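Angiotensin-converting enzyme (Anopheles gambiae, PDB 6S1Z) is a zinc-dependent metallopeptidase of the angiotensin-converting enzyme family that probably trims dipeptides from the C-terminal ends of peptides, captured here with the inhibitor fosinoprilat. Local coordinates at residues V355-G360 / V387-S392; F383-G388 / L495-S500; E454-F459 / F480-K485. One frame throughout, in Å; residues are numbered along the deposited sequence.

Contact 1: V355-G360 / V387-S392. With ZN (zinc ion), chain D; KS8 (fosinoprilat), chain C.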
loop_
_atom_site.group_PDB
_atom_site.type_symbol
_atom_site.label_atom_id
_atom_site.label_comp_id
_atom_site.label_asym_id
_atom_site.label_seq_id
_atom_site.Cartn_x
_atom_site.Cartn_y
_atom_site.Cartn_z
ATOM N N VAL A 355 -3.148 4.551 9.977
ATOM C CA VAL A 355 -2.715 3.923 11.222
ATOM C C VAL A 355 -3.059 2.439 11.210
ATOM O O VAL A 355 -2.207 1.581 11.469
ATOM C CB VAL A 355 -3.350 4.637 12.429
ATOM C CG1 VAL A 355 -2.941 3.961 13.727
ATOM C CG2 VAL A 355 -2.964 6.111 12.444
ATOM N N HIS A 356 -4.316 2.114 10.896
ATOM C CA HIS A 356 -4.754 0.722 10.927
ATOM C C HIS A 356 -3.934 -0.136 9.973
ATOM O O HIS A 356 -3.597 -1.282 10.293
ATOM C CB HIS A 356 -6.239 0.633 10.581
ATOM C CG HIS A 356 -7.120 1.406 11.513
ATOM N ND1 HIS A 356 -7.151 2.783 11.535
ATOM C CD2 HIS A 356 -7.997 0.993 12.458
ATOM C CE1 HIS A 356 -8.013 3.187 12.451
ATOM N NE2 HIS A 356 -8.540 2.120 13.026
ATOM N N HIS A 357 -3.606 0.399 8.796
ATOM C CA HIS A 357 -2.769 -0.349 7.865
ATOM C C HIS A 357 -1.410 -0.662 8.479
ATOM O O HIS A 357 -0.904 -1.783 8.349
ATOM C CB HIS A 357 -2.592 0.433 6.566
ATOM C CG HIS A 357 -1.601 -0.183 5.633
ATOM N ND1 HIS A 357 -1.892 -1.282 4.855
ATOM C CD2 HIS A 357 -0.311 0.133 5.370
ATOM C CE1 HIS A 357 -0.829 -1.609 4.143
ATOM N NE2 HIS A 357 0.144 -0.766 4.436
ATOM N N GLU A 358 -0.801 0.320 9.148
ATOM C CA GLU A 358 0.483 0.084 9.797
ATOM C C GLU A 358 0.334 -0.867 10.979
ATOM O O GLU A 358 1.177 -1.747 11.184
ATOM C CB GLU A 358 1.090 1.412 10.251
ATOM C CG GLU A 358 1.288 2.423 9.130
ATOM C CD GLU A 358 2.271 1.948 8.078
ATOM O OE1 GLU A 358 2.956 0.932 8.316
ATOM O OE2 GLU A 358 2.358 2.593 7.012
ATOM N N LEU A 359 -0.732 -0.706 11.767
ATOM C CA LEU A 359 -0.956 -1.595 12.901
ATOM C C LEU A 359 -1.174 -3.031 12.439
ATOM O O LEU A 359 -0.732 -3.978 13.101
ATOM C CB LEU A 359 -2.150 -1.107 13.720
ATOM C CG LEU A 359 -1.979 0.256 14.393
ATOM C CD1 LEU A 359 -3.289 0.702 15.012
ATOM C CD2 LEU A 359 -0.882 0.218 15.446
ATOM N N GLY A 360 -1.859 -3.215 11.308
ATOM C CA GLY A 360 -2.003 -4.549 10.752
ATOM C C GLY A 360 -0.669 -5.206 10.459
ATOM O O GLY A 360 -0.538 -6.429 10.563
ATOM N N VAL A 387 -4.170 -7.095 6.331
ATOM C CA VAL A 387 -4.610 -7.186 7.724
ATOM C C VAL A 387 -5.169 -5.851 8.197
ATOM O O VAL A 387 -6.325 -5.751 8.624
ATOM C CB VAL A 387 -3.455 -7.654 8.626
ATOM C CG1 VAL A 387 -3.923 -7.763 10.071
ATOM C CG2 VAL A 387 -2.896 -8.982 8.139
ATOM N N GLY A 388 -4.352 -4.800 8.122
ATOM C CA GLY A 388 -4.780 -3.510 8.636
ATOM C C GLY A 388 -6.021 -2.981 7.944
ATOM O O GLY A 388 -6.928 -2.456 8.593
ATOM N N ASP A 389 -6.082 -3.116 6.617
ATOM C CA ASP A 389 -7.217 -2.581 5.873
ATOM C C ASP A 389 -8.507 -3.329 6.192
ATOM O O ASP A 389 -9.596 -2.757 6.071
ATOM C CB ASP A 389 -6.934 -2.627 4.371
ATOM C CG ASP A 389 -5.868 -1.635 3.949
ATOM O OD1 ASP A 389 -5.744 -0.578 4.604
ATOM O OD2 ASP A 389 -5.155 -1.908 2.961
ATOM N N VAL A 390 -8.411 -4.598 6.596
ATOM C CA VAL A 390 -9.614 -5.347 6.955
ATOM C C VAL A 390 -10.348 -4.652 8.094
ATOM O O VAL A 390 -11.582 -4.560 8.093
ATOM C CB VAL A 390 -9.258 -6.800 7.316
ATOM C CG1 VAL A 390 -10.466 -7.505 7.915
ATOM C CG2 VAL A 390 -8.766 -7.549 6.088
ATOM N N LEU A 391 -9.606 -4.156 9.087
ATOM C CA LEU A 391 -10.235 -3.394 10.160
ATOM C C LEU A 391 -10.769 -2.068 9.640
ATOM O O LEU A 391 -11.837 -1.612 10.064
ATOM C CB LEU A 391 -9.241 -3.157 11.296
ATOM C CG LEU A 391 -8.608 -4.392 11.941
ATOM C CD1 LEU A 391 -7.864 -4.008 13.215
ATOM C CD2 LEU A 391 -9.655 -5.454 12.229
ATOM N N SER A 392 -10.038 -1.433 8.719
ATOM C CA SER A 392 -10.506 -0.184 8.131
ATOM C C SER A 392 -11.886 -0.349 7.506
ATOM O O SER A 392 -12.701 0.581 7.549
ATOM C CB SER A 392 -9.501 0.306 7.089
ATOM O OG SER A 392 -8.227 0.509 7.677
HETATM ZN ZN ZN D . 1.456 -2.180 4.005
HETATM C C04 KS8 C . 4.966 0.939 3.870
HETATM C C05 KS8 C . 5.705 -0.388 3.398
HETATM C C06 KS8 C . 7.242 -0.140 3.104
HETATM C C07 KS8 C . 8.145 -0.660 4.231
HETATM C C08 KS8 C . 9.694 -0.407 3.927
HETATM C C09 KS8 C . 10.408 -1.317 3.159
HETATM C C10 KS8 C . 11.752 -1.095 2.894
HETATM C C11 KS8 C . 12.392 0.055 3.404
HETATM C C12 KS8 C . 11.685 0.955 4.162
HETATM C C13 KS8 C . 10.329 0.734 4.432
HETATM C C14 KS8 C . 2.238 2.154 3.811
HETATM C C15 KS8 C . 1.952 2.204 2.269
HETATM C C18 KS8 C . -0.266 3.433 2.487
HETATM C C19 KS8 C . -1.600 3.232 1.684
HETATM C C20 KS8 C . -1.104 2.774 0.273
HETATM C C21 KS8 C . 0.261 2.988 0.244
HETATM C C22 KS8 C . 0.605 4.365 -0.289
HETATM C C25 KS8 C . -2.484 2.213 2.285
HETATM C C26 KS8 C . -2.878 2.627 3.726
HETATM C C27 KS8 C . -3.945 3.723 3.794
HETATM C C28 KS8 C . -5.190 3.299 3.040
HETATM C C29 KS8 C . -4.832 3.025 1.574
HETATM C C30 KS8 C . -3.732 1.962 1.433
HETATM N N17 KS8 C . 0.699 2.858 1.750
HETATM O O01 KS8 C . 2.686 -0.486 3.404
HETATM O O03 KS8 C . 2.984 0.298 5.752
HETATM O O16 KS8 C . 2.734 1.725 1.510
HETATM O O23 KS8 C . 0.299 5.410 0.374
HETATM O O24 KS8 C . 1.171 4.469 -1.345
HETATM P P02 KS8 C . 3.172 0.633 4.238
#
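The imidazole of His357 is met obliquely by the carboxylate of Asp389 from the partner helix, and it has fosinoprilat C25 over one face, centred on the ring 4.2 Å above its plane, while Glu358 OE2 and fosinoprilat O01 lie in plane at its edge. The Asp389 carboxylate is turned 24° from the ring plane. Its OD2 comes within 3.8 Å of His357 ND1, an atom that is hydrogen-bonded just outside the two segments. With CG anti to the backbone N (chi1 172°), His357 projects NE2 onto the zinc ion at 2.0 Å. Glu358 reaches the inhibitor too, its OE1 standing 2.6 Å from fosinoprilat O03.

Behind this polar front the two helices press backbone to backbone. Gly360 and Gly388 have no side chains to hold them apart, and their CA atoms come within 3.6 Å; the local axes approach to 6.8 Å, their N-to-C directions 139° apart, nearer antiparallel than parallel. His356 O sits 3.0 Å from Gly388 CA, and Val387 CG1 packs on Gly360 O. At the far end Ser392 OG lies 3.5 Å from His356 CB and makes a weak bond to Gly388 O in its own helix. The His356 ring is steadied from its own helix, where ND1 bonds to Phe352 O.

The pattern agrees with a gluzincin active site: an HExxH helix supplies the zinc ligands His357 and His361 together with Glu358, and helix 381-396, packed against it, brings the third protein ligand, Glu385.

Contact 2: F383-G388 / L495-S500. With ZN (zinc ion), chain D; KS8 (fosinoprilat), chain C.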
loop_
_atom_site.group_PDB
_atom_site.type_symbol
_atom_site.label_atom_id
_atom_site.label_comp_id
_atom_site.label_asym_id
_atom_site.label_seq_id
_atom_site.Cartn_x
_atom_site.Cartn_y
_atom_site.Cartn_z
ATOM N N PHE A 383 -1.314 -10.791 2.161
ATOM C CA PHE A 383 -1.828 -10.918 3.522
ATOM C C PHE A 383 -1.355 -9.764 4.393
ATOM O O PHE A 383 -2.152 -9.124 5.088
ATOM C CB PHE A 383 -1.388 -12.253 4.127
ATOM C CG PHE A 383 -2.102 -13.448 3.561
ATOM C CD1 PHE A 383 -1.708 -14.002 2.356
ATOM C CD2 PHE A 383 -3.160 -14.027 4.243
ATOM C CE1 PHE A 383 -2.359 -15.104 1.836
ATOM C CE2 PHE A 383 -3.814 -15.131 3.727
ATOM C CZ PHE A 383 -3.413 -15.669 2.522
ATOM N N HIS A 384 -0.052 -9.479 4.357
ATOM C CA HIS A 384 0.529 -8.458 5.222
ATOM C C HIS A 384 -0.209 -7.133 5.081
ATOM O O HIS A 384 -0.701 -6.567 6.064
ATOM C CB HIS A 384 2.013 -8.288 4.890
ATOM C CG HIS A 384 2.919 -8.443 6.071
ATOM N ND1 HIS A 384 2.607 -7.953 7.320
ATOM C CD2 HIS A 384 4.129 -9.040 6.192
ATOM C CE1 HIS A 384 3.588 -8.234 8.158
ATOM N NE2 HIS A 384 4.523 -8.895 7.500
ATOM N N GLU A 385 -0.296 -6.621 3.850
ATOM C CA GLU A 385 -0.951 -5.338 3.629
ATOM C C GLU A 385 -2.431 -5.402 3.977
ATOM O O GLU A 385 -3.018 -4.396 4.393
ATOM C CB GLU A 385 -0.789 -4.899 2.172
ATOM C CG GLU A 385 0.581 -5.150 1.552
ATOM C CD GLU A 385 1.707 -4.440 2.277
ATOM O OE1 GLU A 385 2.609 -5.130 2.797
ATOM O OE2 GLU A 385 1.692 -3.191 2.327
ATOM N N ALA A 386 -3.049 -6.574 3.817
ATOM C CA ALA A 386 -4.497 -6.678 3.943
ATOM C C ALA A 386 -4.946 -6.543 5.392
ATOM O O ALA A 386 -5.987 -5.936 5.667
ATOM C CB ALA A 386 -4.977 -8.007 3.361
ATOM N N VAL A 387 -4.170 -7.095 6.331
ATOM C CA VAL A 387 -4.610 -7.186 7.724
ATOM C C VAL A 387 -5.169 -5.851 8.197
ATOM O O VAL A 387 -6.325 -5.751 8.624
ATOM C CB VAL A 387 -3.455 -7.654 8.626
ATOM C CG1 VAL A 387 -3.923 -7.763 10.071
ATOM C CG2 VAL A 387 -2.896 -8.982 8.139
ATOM N N GLY A 388 -4.352 -4.800 8.122
ATOM C CA GLY A 388 -4.780 -3.510 8.636
ATOM C C GLY A 388 -6.021 -2.981 7.944
ATOM O O GLY A 388 -6.928 -2.456 8.593
ATOM N N LEU A 495 2.248 -5.077 -5.935
ATOM C CA LEU A 495 1.162 -6.026 -6.152
ATOM C C LEU A 495 0.549 -6.466 -4.831
ATOM O O LEU A 495 -0.641 -6.794 -4.775
ATOM C CB LEU A 495 1.667 -7.242 -6.927
ATOM C CG LEU A 495 0.592 -8.246 -7.348
ATOM C CD1 LEU A 495 -0.281 -7.653 -8.443
ATOM C CD2 LEU A 495 1.224 -9.549 -7.804
ATOM N N ARG A 496 1.351 -6.486 -3.764
ATOM C CA ARG A 496 0.824 -6.765 -2.434
ATOM C C ARG A 496 -0.390 -5.899 -2.131
ATOM O O ARG A 496 -1.399 -6.389 -1.610
ATOM C CB ARG A 496 1.919 -6.536 -1.393
ATOM C CG ARG A 496 2.519 -5.138 -1.426
ATOM C CD ARG A 496 3.784 -5.060 -0.596
ATOM N NE ARG A 496 4.819 -5.956 -1.104
ATOM C CZ ARG A 496 6.053 -6.027 -0.615
ATOM N NH1 ARG A 496 6.415 -5.250 0.396
ATOM N NH2 ARG A 496 6.926 -6.877 -1.139
ATOM N N TYR A 497 -0.314 -4.607 -2.455
ATOM C CA TYR A 497 -1.443 -3.716 -2.206
ATOM C C TYR A 497 -2.649 -4.094 -3.052
ATOM O O TYR A 497 -3.790 -3.941 -2.604
ATOM C CB TYR A 497 -1.040 -2.269 -2.480
ATOM C CG TYR A 497 0.041 -1.765 -1.557
ATOM C CD1 TYR A 497 1.381 -1.950 -1.865
ATOM C CD2 TYR A 497 -0.277 -1.112 -0.375
ATOM C CE1 TYR A 497 2.373 -1.496 -1.025
ATOM C CE2 TYR A 497 0.709 -0.654 0.473
ATOM C CZ TYR A 497 2.033 -0.851 0.144
ATOM O OH TYR A 497 3.022 -0.396 0.983
ATOM N N PHE A 498 -2.421 -4.583 -4.272
ATOM C CA PHE A 498 -3.529 -5.033 -5.105
ATOM C C PHE A 498 -4.157 -6.295 -4.528
ATOM O O PHE A 498 -5.363 -6.337 -4.255
ATOM C CB PHE A 498 -3.050 -5.277 -6.536
ATOM C CG PHE A 498 -4.092 -5.896 -7.419
ATOM C CD1 PHE A 498 -5.026 -5.107 -8.071
ATOM C CD2 PHE A 498 -4.145 -7.269 -7.593
ATOM C CE1 PHE A 498 -5.990 -5.676 -8.880
ATOM C CE2 PHE A 498 -5.107 -7.843 -8.399
ATOM C CZ PHE A 498 -6.030 -7.046 -9.045
ATOM N N VAL A 499 -3.347 -7.341 -4.338
ATOM C CA VAL A 499 -3.852 -8.585 -3.762
ATOM C C VAL A 499 -4.600 -8.300 -2.467
ATOM O O VAL A 499 -5.627 -8.923 -2.174
ATOM C CB VAL A 499 -2.694 -9.577 -3.538
ATOM C CG1 VAL A 499 -3.199 -10.846 -2.874
ATOM C CG2 VAL A 499 -2.010 -9.902 -4.857
ATOM N N SER A 500 -4.097 -7.351 -1.676
ATOM C CA SER A 500 -4.761 -6.977 -0.432
ATOM C C SER A 500 -6.207 -6.569 -0.685
ATOM O O SER A 500 -7.138 -7.129 -0.095
ATOM C CB SER A 500 -3.989 -5.840 0.241
ATOM O OG SER A 500 -4.787 -5.182 1.209
HETATM ZN ZN ZN D . 1.456 -2.180 4.005
HETATM C C04 KS8 C . 4.966 0.939 3.870
HETATM C C05 KS8 C . 5.705 -0.388 3.398
HETATM C C06 KS8 C . 7.242 -0.140 3.104
HETATM C C07 KS8 C . 8.145 -0.660 4.231
HETATM C C08 KS8 C . 9.694 -0.407 3.927
HETATM C C09 KS8 C . 10.408 -1.317 3.159
HETATM C C10 KS8 C . 11.752 -1.095 2.894
HETATM C C11 KS8 C . 12.392 0.055 3.404
HETATM C C12 KS8 C . 11.685 0.955 4.162
HETATM C C13 KS8 C . 10.329 0.734 4.432
HETATM C C14 KS8 C . 2.238 2.154 3.811
HETATM C C15 KS8 C . 1.952 2.204 2.269
HETATM C C18 KS8 C . -0.266 3.433 2.487
HETATM C C19 KS8 C . -1.600 3.232 1.684
HETATM C C20 KS8 C . -1.104 2.774 0.273
HETATM C C21 KS8 C . 0.261 2.988 0.244
HETATM C C22 KS8 C . 0.605 4.365 -0.289
HETATM C C25 KS8 C . -2.484 2.213 2.285
HETATM C C26 KS8 C . -2.878 2.627 3.726
HETATM C C27 KS8 C . -3.945 3.723 3.794
HETATM C C28 KS8 C . -5.190 3.299 3.040
HETATM C C29 KS8 C . -4.832 3.025 1.574
HETATM C C30 KS8 C . -3.732 1.962 1.433
HETATM N N17 KS8 C . 0.699 2.858 1.750
HETATM O O01 KS8 C . 2.686 -0.486 3.404
HETATM O O03 KS8 C . 2.984 0.298 5.752
HETATM O O16 KS8 C . 2.734 1.725 1.510
HETATM O O23 KS8 C . 0.299 5.410 0.374
HETATM O O24 KS8 C . 1.171 4.469 -1.345
HETATM P P02 KS8 C . 3.172 0.633 4.238
#
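Arg496 meets Glu385 first, and it does so with carbon. Its CG is set between the backbone N and the carbonyl carbon (chi1 57°), which lays the start of the chain along Glu385, with Arg496 CB 3.5 Å from Glu385 CG. A bend at chi3 then carries the guanidinium past the carboxylate, the two planes 43° apart. Glu385 OE1 and Arg496 NH1 remain 4.5 Å apart, too far for a salt bridge, although the positive group may still favour the carboxylate electrostatically.

Tyr497 meets the carboxylate of Glu385 with its ring. One face receives the group, with CD 4.2 Å above the plane and displaced toward the rim, and Glu385 OE2 reaches 3.2 Å from Tyr497 CZ. That same OE2 is a zinc ligand at 2.0 Å, so the tyrosine face backs a metal-bound group. The phenol points toward fosinoprilat, but its hydroxyl is modelled too close to the inhibitor, so its bonds to His487 NE2 and to inhibitor O01 are less certain.

One turn on, Ser500 closes the contact against Ala386. Its OG lies 3.1 Å from Ala386 CA, and the hydroxyl is hydrogen-bonded to Gln504 NE2 in its own helix. Small residues here are consistent with the close approach of the local axes, 7.7 Å at 53°, with the Ala386 and Ser500 CA atoms 4.4 Å apart.

Further along helix 495-514, Ile503 and Phe507 also pack on Ala386. The helix is wedged between partners: Leu495 and Phe498 reach Val207 of helix 204-233, and they also meet helix 431-446, Leu495 at Trp443 and Phe498 at Leu432 and Ala435.

Contact 3: E454-F459 / F480-K485. With KS8 (fosinoprilat), chain C.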
loop_
_atom_site.group_PDB
_atom_site.type_symbol
_atom_site.label_atom_id
_atom_site.label_comp_id
_atom_site.label_asym_id
_atom_site.label_seq_id
_atom_site.Cartn_x
_atom_site.Cartn_y
_atom_site.Cartn_z
ATOM N N GLU A 454 12.026 4.296 -23.936
ATOM C CA GLU A 454 10.584 4.484 -23.827
ATOM C C GLU A 454 10.111 4.176 -22.412
ATOM O O GLU A 454 9.065 3.555 -22.206
ATOM C CB GLU A 454 9.841 3.620 -24.847
ATOM C CG GLU A 454 10.241 2.148 -24.838
ATOM C CD GLU A 454 9.452 1.320 -25.833
ATOM O OE1 GLU A 454 8.918 0.262 -25.435
ATOM O OE2 GLU A 454 9.362 1.727 -27.011
ATOM N N TYR A 455 10.879 4.615 -21.410
ATOM C CA TYR A 455 10.512 4.352 -20.022
ATOM C C TYR A 455 9.289 5.163 -19.605
ATOM O O TYR A 455 8.421 4.657 -18.882
ATOM C CB TYR A 455 11.686 4.675 -19.089
ATOM C CG TYR A 455 12.655 3.540 -18.785
ATOM C CD1 TYR A 455 12.291 2.204 -18.926
ATOM C CD2 TYR A 455 13.939 3.817 -18.330
ATOM C CE1 TYR A 455 13.183 1.184 -18.638
ATOM C CE2 TYR A 455 14.834 2.805 -18.039
ATOM C CZ TYR A 455 14.452 1.491 -18.194
ATOM O OH TYR A 455 15.343 0.482 -17.906
ATOM N N ASN A 456 9.202 6.422 -20.041
ATOM C CA ASN A 456 8.204 7.330 -19.485
ATOM C C ASN A 456 6.847 7.173 -20.164
ATOM O O ASN A 456 5.828 6.996 -19.488
ATOM C CB ASN A 456 8.690 8.777 -19.600
ATOM C CG ASN A 456 8.018 9.698 -18.599
ATOM O OD1 ASN A 456 7.691 9.290 -17.484
ATOM N ND2 ASN A 456 7.806 10.949 -18.993
ATOM N N CYS A 457 6.809 7.242 -21.496
ATOM C CA CYS A 457 5.527 7.244 -22.192
ATOM C C CYS A 457 4.857 5.876 -22.218
ATOM O O CYS A 457 3.669 5.800 -22.543
ATOM C CB CYS A 457 5.698 7.763 -23.621
ATOM S SG CYS A 457 6.127 9.524 -23.731
ATOM N N LYS A 458 5.576 4.801 -21.890
ATOM C CA LYS A 458 4.917 3.515 -21.698
ATOM C C LYS A 458 4.302 3.414 -20.309
ATOM O O LYS A 458 3.310 2.698 -20.124
ATOM C CB LYS A 458 5.903 2.369 -21.927
ATOM C CG LYS A 458 6.105 2.001 -23.395
ATOM C CD LYS A 458 4.864 1.337 -23.985
ATOM C CE LYS A 458 5.049 1.000 -25.457
ATOM N NZ LYS A 458 3.814 0.417 -26.055
ATOM N N PHE A 459 4.869 4.122 -19.330
ATOM C CA PHE A 459 4.268 4.187 -18.003
ATOM C C PHE A 459 2.926 4.906 -18.051
ATOM O O PHE A 459 1.894 4.355 -17.652
ATOM C CB PHE A 459 5.227 4.890 -17.038
ATOM C CG PHE A 459 4.630 5.188 -15.693
ATOM C CD1 PHE A 459 4.601 4.220 -14.704
ATOM C CD2 PHE A 459 4.110 6.441 -15.413
ATOM C CE1 PHE A 459 4.056 4.492 -13.462
ATOM C CE2 PHE A 459 3.564 6.720 -14.174
ATOM C CZ PHE A 459 3.536 5.744 -13.198
ATOM N N PHE A 480 11.234 11.339 -16.340
ATOM C CA PHE A 480 11.157 9.952 -15.870
ATOM C C PHE A 480 10.359 9.994 -14.567
ATOM O O PHE A 480 10.916 10.217 -13.490
ATOM C CB PHE A 480 12.541 9.347 -15.684
ATOM C CG PHE A 480 12.523 7.907 -15.259
ATOM C CD1 PHE A 480 11.868 6.952 -16.017
ATOM C CD2 PHE A 480 13.177 7.507 -14.108
ATOM C CE1 PHE A 480 11.854 5.627 -15.625
ATOM C CE2 PHE A 480 13.168 6.184 -13.715
ATOM C CZ PHE A 480 12.505 5.243 -14.475
ATOM N N ASP A 481 9.053 9.776 -14.680
ATOM C CA ASP A 481 8.116 10.024 -13.593
ATOM C C ASP A 481 7.868 8.846 -12.650
ATOM O O ASP A 481 7.386 9.070 -11.532
ATOM C CB ASP A 481 6.783 10.483 -14.195
ATOM C CG ASP A 481 6.918 11.760 -15.002
ATOM O OD1 ASP A 481 7.835 12.555 -14.700
ATOM O OD2 ASP A 481 6.111 11.970 -15.932
ATOM N N PRO A 482 8.159 7.600 -13.025
ATOM C CA PRO A 482 7.858 6.473 -12.122
ATOM C C PRO A 482 8.434 6.673 -10.731
ATOM O O PRO A 482 7.746 6.413 -9.733
ATOM C CB PRO A 482 8.502 5.271 -12.830
ATOM C CG PRO A 482 8.447 5.626 -14.258
ATOM C CD PRO A 482 8.640 7.117 -14.334
ATOM N N PRO A 483 9.688 7.124 -10.606
ATOM C CA PRO A 483 10.272 7.279 -9.261
ATOM C C PRO A 483 9.514 8.247 -8.365
ATOM O O PRO A 483 9.767 8.263 -7.153
ATOM C CB PRO A 483 11.693 7.788 -9.543
ATOM C CG PRO A 483 11.967 7.423 -10.953
ATOM C CD PRO A 483 10.649 7.506 -11.656
ATOM N N ALA A 484 8.602 9.053 -8.913
ATOM C CA ALA A 484 7.825 9.978 -8.096
ATOM C C ALA A 484 6.932 9.266 -7.092
ATOM O O ALA A 484 6.327 9.931 -6.245
ATOM C CB ALA A 484 6.974 10.878 -8.994
ATOM N N LYS A 485 6.822 7.943 -7.176
ATOM C CA LYS A 485 6.108 7.144 -6.191
ATOM C C LYS A 485 7.110 6.559 -5.207
ATOM O O LYS A 485 8.189 6.103 -5.601
ATOM C CB LYS A 485 5.317 6.025 -6.872
ATOM C CG LYS A 485 4.570 5.103 -5.922
ATOM C CD LYS A 485 3.481 5.840 -5.163
ATOM C CE LYS A 485 2.728 4.897 -4.239
ATOM N NZ LYS A 485 1.652 5.596 -3.494
HETATM C C04 KS8 C . 4.966 0.939 3.870
HETATM C C05 KS8 C . 5.705 -0.388 3.398
HETATM C C06 KS8 C . 7.242 -0.140 3.104
HETATM C C07 KS8 C . 8.145 -0.660 4.231
HETATM C C08 KS8 C . 9.694 -0.407 3.927
HETATM C C09 KS8 C . 10.408 -1.317 3.159
HETATM C C10 KS8 C . 11.752 -1.095 2.894
HETATM C C11 KS8 C . 12.392 0.055 3.404
HETATM C C12 KS8 C . 11.685 0.955 4.162
HETATM C C13 KS8 C . 10.329 0.734 4.432
HETATM C C14 KS8 C . 2.238 2.154 3.811
HETATM C C15 KS8 C . 1.952 2.204 2.269
HETATM C C18 KS8 C . -0.266 3.433 2.487
HETATM C C19 KS8 C . -1.600 3.232 1.684
HETATM C C20 KS8 C . -1.104 2.774 0.273
HETATM C C21 KS8 C . 0.261 2.988 0.244
HETATM C C22 KS8 C . 0.605 4.365 -0.289
HETATM C C25 KS8 C . -2.484 2.213 2.285
HETATM C C26 KS8 C . -2.878 2.627 3.726
HETATM C C27 KS8 C . -3.945 3.723 3.794
HETATM C C28 KS8 C . -5.190 3.299 3.040
HETATM C C29 KS8 C . -4.832 3.025 1.574
HETATM C C30 KS8 C . -3.732 1.962 1.433
HETATM N N17 KS8 C . 0.699 2.858 1.750
HETATM O O01 KS8 C . 2.686 -0.486 3.404
HETATM O O03 KS8 C . 2.984 0.298 5.752
HETATM O O16 KS8 C . 2.734 1.725 1.510
HETATM O O23 KS8 C . 0.299 5.410 0.374
HETATM O O24 KS8 C . 1.171 4.469 -1.345
HETATM P P02 KS8 C . 3.172 0.633 4.238
#
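Asn456 and Asp481 form the tight centre of this contact. Turned with CG anti to the backbone N (chi1 -157°), Asn456 offers OD1 to Asp481 N at 3.2 Å; the bond is fairly straight at 162°, although the donor stands 48° out of the amide plane. Both side chains have further partners: Asn456 ND2 bonds to Thr476 O, while the Asp481 carboxylate takes Trp460 NE1 on OD2 and a salt bridge from Arg475 on OD1, so the buried amide and carboxylate each have more than one polar partner.

Tyr455 CB rests 3.6 Å from Phe480 CE1, the two rings meeting obliquely. The packing is looser at Phe459, where Pro482 CG lies over one ring face, toward the rim, 4.1 Å from Phe459 CG. On the more open side of helix 455-467, Cys457 and Lys458 take no part in the packing; Cys457 forms a disulfide with Cys602 and Lys458 a salt bridge with Glu461.

Beyond the contact, Lys485 carries the loop inward; its NZ makes a very short bond to fosinoprilat O24 and also bonds to Gln255 OE1. Helix 149-163 borders the loop through Tyr160, on Asp481 and Ala484, and helix 431-446 presents Tyr441 to Pro482 and Val445 to Tyr455.

Read from the N terminus, helix 349-368 comes first, and contact 1 closes a short loop by returning 387-392 onto it. Contact 2 opens on the same helix 381-396 before that closure, sharing Val387 and Gly388, so the second loop starts on the stretch where the first closes. Its own loop is long, running to helix 495-514, and contact 3 is nested within it, joining helix 455-467 to the loop that leads into helix 486-490. Contacts 1 and 3 follow in series. The centres of contacts 1 and 2 lie about 10 Å apart around the shared zinc; contact 3 is about 24 Å from contact 2, centre to centre, yet all three reach fosinoprilat.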